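Local atomic coordinates of segregation and condensation protein A (Thermococcus onnurineus, PDB entry 6IVH), a protein that probably acts as the kleisin subunit of an archaeal Smc-based condensin, joining Smc proteins in the organisation and segregation of chromosomes. Residues A[31-35]-A[63-67]; A[38-42]-A[56-60]; A[69-74]-A[97-103]. All blocks are in the same frame, centred on the assembly; numbering follows the deposited sequence.

Contact 1 (A[31-35]-A[63-67]); sequences IVDLT and LVRMK
Leu63 meets helix 31-35 with both methyls and its backbone carbonyl. CD2 lies 3.7 Å from CD1 of Ile31, while CD1 lies against CD1 of Leu34, the branches of the one leucine being divided between two residues that lie three apart on the facing helix. The carbonyl O of Leu63 is 2.9 Å from Thr35 OG1, yet this hydroxyl gives its proton back to its own helix, to Ile31 O at 2.5 Å, with a C=O...donor angle of 168°. The carbonyl of Leu63 instead accepts the amide of Lys67. Val64 adds CG2, which touches CG2 of Thr35 at the margin. Between the two helices, 31-47 and 54-72, the axes of the short segments run 150° from parallel and come within 8.5 Å, the close, nearly antiparallel pairing of a helical hairpin in the N-terminal domain of this kleisin. Met66, a selenomethionine, offers CB to CG1 of Ile31 at 3.9 Å, the two side chains crossing at about a right angle, and its carbonyl O borders Ile31 CG2. Beyond them Leu110 and Ala113 of helix 107-120 pack on Ile31 and Met66, respectively, and Leu34 turns to Leu15 and Leu18 of helix 11-20. Lys67 places the hydrocarbon part of its chain across helix 31-35: CB is 3.3 Å from Thr35 OG1 and 3.6 Å from Ile31 O, and CD rests by CB of Thr35. Val32 also meets it, CG1 4.0 Å from Lys67 CD, the two side chains crossing at about a right angle; the first torsion (chi1 177°) directs CG1 to the lysine CD, while CG2, anti to the carbonyl carbon, lies by the lysine's own O.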
# COMPACT_ATOMS: atom_id res chain seq x y z
N ILE A 31 0.13 -4.66 -7.71
CA ILE A 31 -0.10 -3.34 -7.12
C ILE A 31 -1.53 -2.88 -7.38
O ILE A 31 -2.09 -2.10 -6.60
CB ILE A 31 0.93 -2.33 -7.65
CG1 ILE A 31 0.87 -1.03 -6.84
CG2 ILE A 31 0.71 -2.03 -9.12
CD1 ILE A 31 1.15 -1.21 -5.37
N VAL A 32 -2.15 -3.35 -8.47
CA VAL A 32 -3.54 -3.02 -8.73
C VAL A 32 -4.45 -3.77 -7.76
O VAL A 32 -5.38 -3.19 -7.17
CB VAL A 32 -3.90 -3.33 -10.19
CG1 VAL A 32 -5.38 -3.06 -10.45
CG2 VAL A 32 -3.04 -2.51 -11.14
N ASP A 33 -4.19 -5.06 -7.56
CA ASP A 33 -4.99 -5.84 -6.62
C ASP A 33 -4.65 -5.49 -5.18
O ASP A 33 -5.52 -5.59 -4.30
CB ASP A 33 -4.79 -7.33 -6.88
CG ASP A 33 -5.14 -7.73 -8.30
OD1 ASP A 33 -5.90 -6.99 -8.95
OD2 ASP A 33 -4.65 -8.78 -8.76
N LEU A 34 -3.40 -5.09 -4.91
CA LEU A 34 -3.00 -4.76 -3.55
C LEU A 34 -3.65 -3.46 -3.07
O LEU A 34 -3.92 -3.31 -1.87
CB LEU A 34 -1.48 -4.65 -3.46
CG LEU A 34 -0.78 -4.39 -2.12
CD1 LEU A 34 -0.69 -2.91 -1.77
CD2 LEU A 34 -1.46 -5.17 -1.00
N THR A 35 -3.89 -2.52 -3.98
CA THR A 35 -4.37 -1.20 -3.58
C THR A 35 -5.73 -1.28 -2.90
O THR A 35 -5.93 -0.69 -1.82
CB THR A 35 -4.42 -0.27 -4.79
OG1 THR A 35 -3.11 -0.16 -5.36
CG2 THR A 35 -4.91 1.11 -4.38
N LEU A 63 -0.82 4.44 -3.28
CA LEU A 63 -1.13 3.15 -3.90
C LEU A 63 -2.15 3.29 -5.02
O LEU A 63 -2.11 2.54 -5.99
CB LEU A 63 -1.64 2.17 -2.84
CG LEU A 63 -0.61 1.71 -1.81
CD1 LEU A 63 -1.23 0.74 -0.81
CD2 LEU A 63 0.58 1.07 -2.51
N VAL A 64 -3.07 4.25 -4.90
CA VAL A 64 -4.03 4.48 -5.97
C VAL A 64 -3.32 4.99 -7.22
O VAL A 64 -3.62 4.56 -8.34
CB VAL A 64 -5.13 5.45 -5.51
CG1 VAL A 64 -5.99 5.88 -6.69
CG2 VAL A 64 -5.99 4.80 -4.44
N ARG A 65 -2.35 5.89 -7.05
CA ARG A 65 -1.58 6.37 -8.19
C ARG A 65 -0.72 5.26 -8.78
O ARG A 65 -0.63 5.12 -10.01
CB ARG A 65 -0.71 7.56 -7.79
CG ARG A 65 0.28 7.98 -8.88
CD ARG A 65 1.17 9.12 -8.42
NE ARG A 65 1.91 8.79 -7.20
CZ ARG A 65 3.04 8.10 -7.17
NH1 ARG A 65 3.59 7.66 -8.30
NH2 ARG A 65 3.64 7.85 -6.01
N MSE A 66 -0.09 4.46 -7.93
CA MSE A 66 0.79 3.39 -8.40
C MSE A 66 0.01 2.32 -9.15
O MSE A 66 0.56 1.65 -10.03
CB MSE A 66 1.56 2.77 -7.23
CG MSE A 66 2.56 3.72 -6.59
SE MSE A 66 3.49 2.94 -5.07
CE MSE A 66 4.48 1.56 -6.02
N LYS A 67 -1.26 2.15 -8.80
CA LYS A 67 -2.10 1.19 -9.51
C LYS A 67 -2.72 1.79 -10.77
O LYS A 67 -3.00 1.05 -11.72
CB LYS A 67 -3.20 0.66 -8.59
CG LYS A 67 -4.59 1.24 -8.82
CD LYS A 67 -5.67 0.29 -8.32
CE LYS A 67 -7.07 0.87 -8.51
NZ LYS A 67 -7.32 2.04 -7.62

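Contact 2 (A[38-42]-A[56-60]); sequences YIERL and AILAA
Tyr38 spans the gap to helix 56-60 and gives its hydroxyl proton to the carbonyl O of Ala56, OH to O 2.6 Å. The donor lies in the carbonyl plane, on a lone pair, at a C=O...donor angle of 113°, and the oxygen in turn lies at the edge of the phenol ring, near its plane. With CG swung opposite the backbone N (chi1 -180°), the ring extends straight at the facing helix, where alanines leave room for it: CB of Ala59 is 3.5 Å from Tyr38 OH, and CB of Ala60 is 3.9 Å from CE1. The short side chains do not bring the backbones close here, for the segment axes stay 10.7 Å apart and the tyrosine fills the width between them. A phenylalanine here would probably leave the Ala56 carbonyl without this donor and remove the one hydrogen bond between these two segments. One turn further on, Leu42 brings CD2 to 4.1 Å from CB of Ala60 and beside the Ala56 carbonyl, next to the phenol. The contact lies in the part of the hairpin nearer its connection. Ile14 of helix 11-20 packs on both Tyr38 and Leu42, Val52 of the connecting loop touches Leu42, and Leu114 of helix 107-120 reaches Ala59 on helix 54-72.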
# COMPACT_ATOMS: atom_id res chain seq x y z
N TYR A 38 -5.60 -2.94 0.50
CA TYR A 38 -5.15 -1.98 1.49
C TYR A 38 -6.30 -1.07 1.92
O TYR A 38 -6.47 -0.79 3.12
CB TYR A 38 -3.99 -1.15 0.94
CG TYR A 38 -3.44 -0.11 1.90
CD1 TYR A 38 -3.98 1.17 1.95
CD2 TYR A 38 -2.38 -0.41 2.74
CE1 TYR A 38 -3.48 2.12 2.82
CE2 TYR A 38 -1.88 0.53 3.61
CZ TYR A 38 -2.42 1.79 3.65
OH TYR A 38 -1.92 2.73 4.52
N ILE A 39 -7.09 -0.59 0.96
CA ILE A 39 -8.20 0.29 1.28
C ILE A 39 -9.29 -0.47 2.04
O ILE A 39 -9.91 0.07 2.97
CB ILE A 39 -8.75 0.94 0.00
CG1 ILE A 39 -7.71 1.90 -0.59
CG2 ILE A 39 -10.06 1.66 0.27
CD1 ILE A 39 -8.15 2.59 -1.86
N GLU A 40 -9.53 -1.73 1.66
CA GLU A 40 -10.47 -2.56 2.40
C GLU A 40 -10.10 -2.63 3.87
O GLU A 40 -10.92 -2.35 4.75
CB GLU A 40 -10.53 -3.97 1.79
CG GLU A 40 -11.28 -4.07 0.47
CD GLU A 40 -11.17 -5.45 -0.15
OE1 GLU A 40 -10.91 -6.42 0.59
OE2 GLU A 40 -11.35 -5.57 -1.38
N ARG A 41 -8.85 -2.99 4.16
CA ARG A 41 -8.40 -3.09 5.54
C ARG A 41 -8.40 -1.72 6.22
O ARG A 41 -8.76 -1.61 7.39
CB ARG A 41 -7.01 -3.72 5.61
CG ARG A 41 -6.43 -3.79 7.00
CD ARG A 41 -7.17 -4.80 7.86
NE ARG A 41 -6.45 -5.09 9.10
CZ ARG A 41 -6.96 -5.76 10.12
NH1 ARG A 41 -8.21 -6.22 10.07
NH2 ARG A 41 -6.23 -5.98 11.20
N LEU A 42 -7.99 -0.68 5.49
CA LEU A 42 -8.02 0.67 6.05
C LEU A 42 -9.43 1.07 6.45
O LEU A 42 -9.64 1.75 7.46
CB LEU A 42 -7.44 1.67 5.05
CG LEU A 42 -7.32 3.11 5.54
CD1 LEU A 42 -6.42 3.17 6.76
CD2 LEU A 42 -6.81 4.01 4.44
N ALA A 56 -0.49 6.28 6.97
CA ALA A 56 -1.37 5.23 6.46
C ALA A 56 -2.48 5.80 5.58
O ALA A 56 -2.93 5.14 4.64
CB ALA A 56 -1.96 4.42 7.61
N ILE A 57 -2.94 7.02 5.88
CA ILE A 57 -3.91 7.67 5.02
C ILE A 57 -3.26 8.12 3.72
O ILE A 57 -3.81 7.92 2.63
CB ILE A 57 -4.57 8.85 5.76
CG1 ILE A 57 -5.37 8.35 6.97
CG2 ILE A 57 -5.46 9.64 4.82
CD1 ILE A 57 -5.95 9.45 7.82
N LEU A 58 -2.07 8.72 3.82
CA LEU A 58 -1.36 9.17 2.62
C LEU A 58 -0.92 8.00 1.75
O LEU A 58 -0.89 8.13 0.52
CB LEU A 58 -0.15 10.01 3.03
CG LEU A 58 0.81 10.46 1.92
CD1 LEU A 58 0.10 11.31 0.89
CD2 LEU A 58 1.99 11.21 2.52
N ALA A 59 -0.59 6.86 2.36
CA ALA A 59 -0.16 5.70 1.58
C ALA A 59 -1.27 5.20 0.67
O ALA A 59 -0.99 4.63 -0.40
CB ALA A 59 0.31 4.59 2.51
N ALA A 60 -2.53 5.39 1.06
CA ALA A 60 -3.64 4.98 0.21
C ALA A 60 -3.65 5.76 -1.10
O ALA A 60 -3.84 5.19 -2.18
CB ALA A 60 -4.97 5.16 0.95

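Contact 3 (A[69-74]-A[97-103]); sequences EALLYA and PLRRVER
Glu69 and Arg99 approach each other through two different first torsions: CG of Glu69 stands opposite its carbonyl carbon (chi1 -53°) and the chain then runs extended, while CG of Arg99 is held between its backbone N and carbonyl carbon (chi1 73°) before a straight run to NE. The result is a rather long salt bridge, Glu69 OE2 to Arg99 NE 3.5 Å, with the carboxylate oxygen at the edge of the guanidinium and the two planes inclined by 54°. Val101 CG2 lies over the face of that guanidinium, 3.7 Å above its plane, and Arg65 is a second, distant and weak partner for the glutamate. Val101 points CG1 at the helix end, 3.5 Å from the backbone O of Glu69 and 3.8 Å from Tyr73 CD2, where it meets the edge of the tyrosine ring. Helix 54-72 ends at this place, Tyr73 being the first residue to leave helical geometry, and after the unmodelled residues 75-96 the chain comes back as an irregular segment, extended from Arg99 to Glu102, past the end of the helix before entering strand 104-105, which pairs antiparallel with strand 29-30. The far part of the Tyr73 ring meets Pro97: OH is 3.4 Å from CG, and CE2 borders CB. At the other end of the returning segment, Arg103 sets its CA 4.0 Å from CB of Ala70. Its side chain bends at chi2 and crosses Leu71 obliquely, NH1 4.0 Å from CD2, while NE makes its salt bridge with Asp30.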
# COMPACT_ATOMS: atom_id res chain seq x y z
N GLU A 69 -1.11 4.06 -12.74
CA GLU A 69 -0.02 4.02 -13.71
C GLU A 69 0.28 2.59 -14.14
O GLU A 69 0.61 2.35 -15.30
CB GLU A 69 1.23 4.69 -13.12
CG GLU A 69 0.97 6.09 -12.59
CD GLU A 69 2.18 6.69 -11.90
OE1 GLU A 69 2.62 7.79 -12.30
OE2 GLU A 69 2.71 6.05 -10.95
N ALA A 70 0.17 1.63 -13.22
CA ALA A 70 0.37 0.23 -13.58
C ALA A 70 -0.64 -0.21 -14.64
O ALA A 70 -0.29 -0.94 -15.57
CB ALA A 70 0.28 -0.65 -12.35
N LEU A 71 -1.89 0.22 -14.50
CA LEU A 71 -2.90 -0.12 -15.50
C LEU A 71 -2.66 0.59 -16.82
O LEU A 71 -2.95 0.04 -17.88
CB LEU A 71 -4.30 0.21 -14.97
CG LEU A 71 -4.87 -0.78 -13.95
CD1 LEU A 71 -6.01 -0.13 -13.21
CD2 LEU A 71 -5.33 -2.05 -14.65
N LEU A 72 -2.14 1.82 -16.77
CA LEU A 72 -1.87 2.57 -17.99
C LEU A 72 -0.57 2.14 -18.67
O LEU A 72 -0.40 2.40 -19.86
CB LEU A 72 -1.82 4.07 -17.69
CG LEU A 72 -3.13 4.71 -17.21
CD1 LEU A 72 -2.91 6.18 -16.90
CD2 LEU A 72 -4.23 4.53 -18.24
N TYR A 73 0.33 1.48 -17.93
CA TYR A 73 1.62 1.05 -18.47
C TYR A 73 1.80 -0.43 -18.10
O TYR A 73 2.32 -0.75 -17.03
CB TYR A 73 2.76 1.91 -17.93
CG TYR A 73 2.46 3.40 -17.96
CD1 TYR A 73 2.22 4.05 -19.17
CD2 TYR A 73 2.42 4.15 -16.79
CE1 TYR A 73 1.94 5.41 -19.20
CE2 TYR A 73 2.14 5.50 -16.82
CZ TYR A 73 1.90 6.13 -18.03
OH TYR A 73 1.63 7.48 -18.06
N ALA A 74 1.38 -1.31 -19.01
CA ALA A 74 1.43 -2.76 -18.81
C ALA A 74 0.69 -3.18 -17.54
O ALA A 74 -0.54 -3.08 -17.46
CB ALA A 74 2.88 -3.24 -18.77
N PRO A 97 3.70 9.19 -15.24
CA PRO A 97 4.87 8.31 -15.23
C PRO A 97 6.08 8.94 -14.53
O PRO A 97 6.08 9.07 -13.31
CB PRO A 97 5.15 8.08 -16.72
CG PRO A 97 4.47 9.23 -17.45
CD PRO A 97 3.67 10.03 -16.45
N LEU A 98 7.08 9.33 -15.32
CA LEU A 98 8.34 9.88 -14.81
C LEU A 98 8.94 8.96 -13.75
O LEU A 98 9.30 9.36 -12.64
CB LEU A 98 8.14 11.33 -14.32
CG LEU A 98 9.17 12.22 -13.58
CD1 LEU A 98 9.07 12.23 -12.03
CD2 LEU A 98 10.60 11.96 -14.07
N ARG A 99 9.02 7.68 -14.11
CA ARG A 99 9.65 6.62 -13.33
C ARG A 99 9.47 5.32 -14.11
O ARG A 99 8.65 5.24 -15.02
CB ARG A 99 9.06 6.47 -11.92
CG ARG A 99 7.68 5.83 -11.87
CD ARG A 99 7.29 5.45 -10.44
NE ARG A 99 5.97 4.84 -10.37
CZ ARG A 99 5.75 3.52 -10.41
NH1 ARG A 99 6.77 2.68 -10.51
NH2 ARG A 99 4.51 3.05 -10.34
N ARG A 100 10.25 4.32 -13.73
CA ARG A 100 10.04 2.96 -14.23
C ARG A 100 8.79 2.41 -13.56
O ARG A 100 8.83 1.99 -12.40
CB ARG A 100 11.26 2.09 -13.95
CG ARG A 100 11.46 0.95 -14.94
CD ARG A 100 12.79 0.26 -14.71
NE ARG A 100 13.88 1.23 -14.68
CZ ARG A 100 14.60 1.59 -15.73
NH1 ARG A 100 14.36 1.05 -16.92
NH2 ARG A 100 15.56 2.48 -15.61
N VAL A 101 7.67 2.42 -14.27
CA VAL A 101 6.39 2.01 -13.71
C VAL A 101 6.30 0.49 -13.76
O VAL A 101 6.28 -0.11 -14.84
CB VAL A 101 5.22 2.66 -14.45
CG1 VAL A 101 3.92 1.96 -14.11
CG2 VAL A 101 5.13 4.14 -14.09
N GLU A 102 6.24 -0.14 -12.59
CA GLU A 102 6.12 -1.58 -12.46
C GLU A 102 4.70 -1.94 -12.03
O GLU A 102 4.04 -1.19 -11.31
CB GLU A 102 7.13 -2.13 -11.44
CG GLU A 102 8.50 -1.43 -11.46
CD GLU A 102 9.56 -2.21 -12.23
OE1 GLU A 102 10.75 -2.10 -11.86
OE2 GLU A 102 9.21 -2.89 -13.20
N ARG A 103 4.24 -3.11 -12.48
CA ARG A 103 2.97 -3.65 -12.01
C ARG A 103 3.13 -4.67 -10.89
O ARG A 103 2.29 -4.71 -9.98
CB ARG A 103 2.20 -4.29 -13.17
CG ARG A 103 1.07 -5.21 -12.73
CD ARG A 103 -0.25 -4.88 -13.40
NE ARG A 103 -1.36 -5.53 -12.71
CZ ARG A 103 -2.57 -5.67 -13.22
NH1 ARG A 103 -2.84 -5.21 -14.43
NH2 ARG A 103 -3.52 -6.28 -12.52

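From the N terminus, helix 31-47 starts directly after strand 29-30 and supplies the first segments of contacts 1 and 2. The chain turns through the loop after it into helix 54-72, so contact 2 closes the short inner loop and contact 1 the longer one around it: two nested levels of one hairpin, touching where Leu63 CD1 meets Tyr38 CG at 3.6 Å. Contact 3 follows in series, tying the end of helix 54-72 to the segment that leads into strand 104-105. It adjoins contact 1 through Ile31 and Arg103, whereas contacts 2 and 3 lie on opposite sides of the chain's centre, nearest atoms about 11 Å apart.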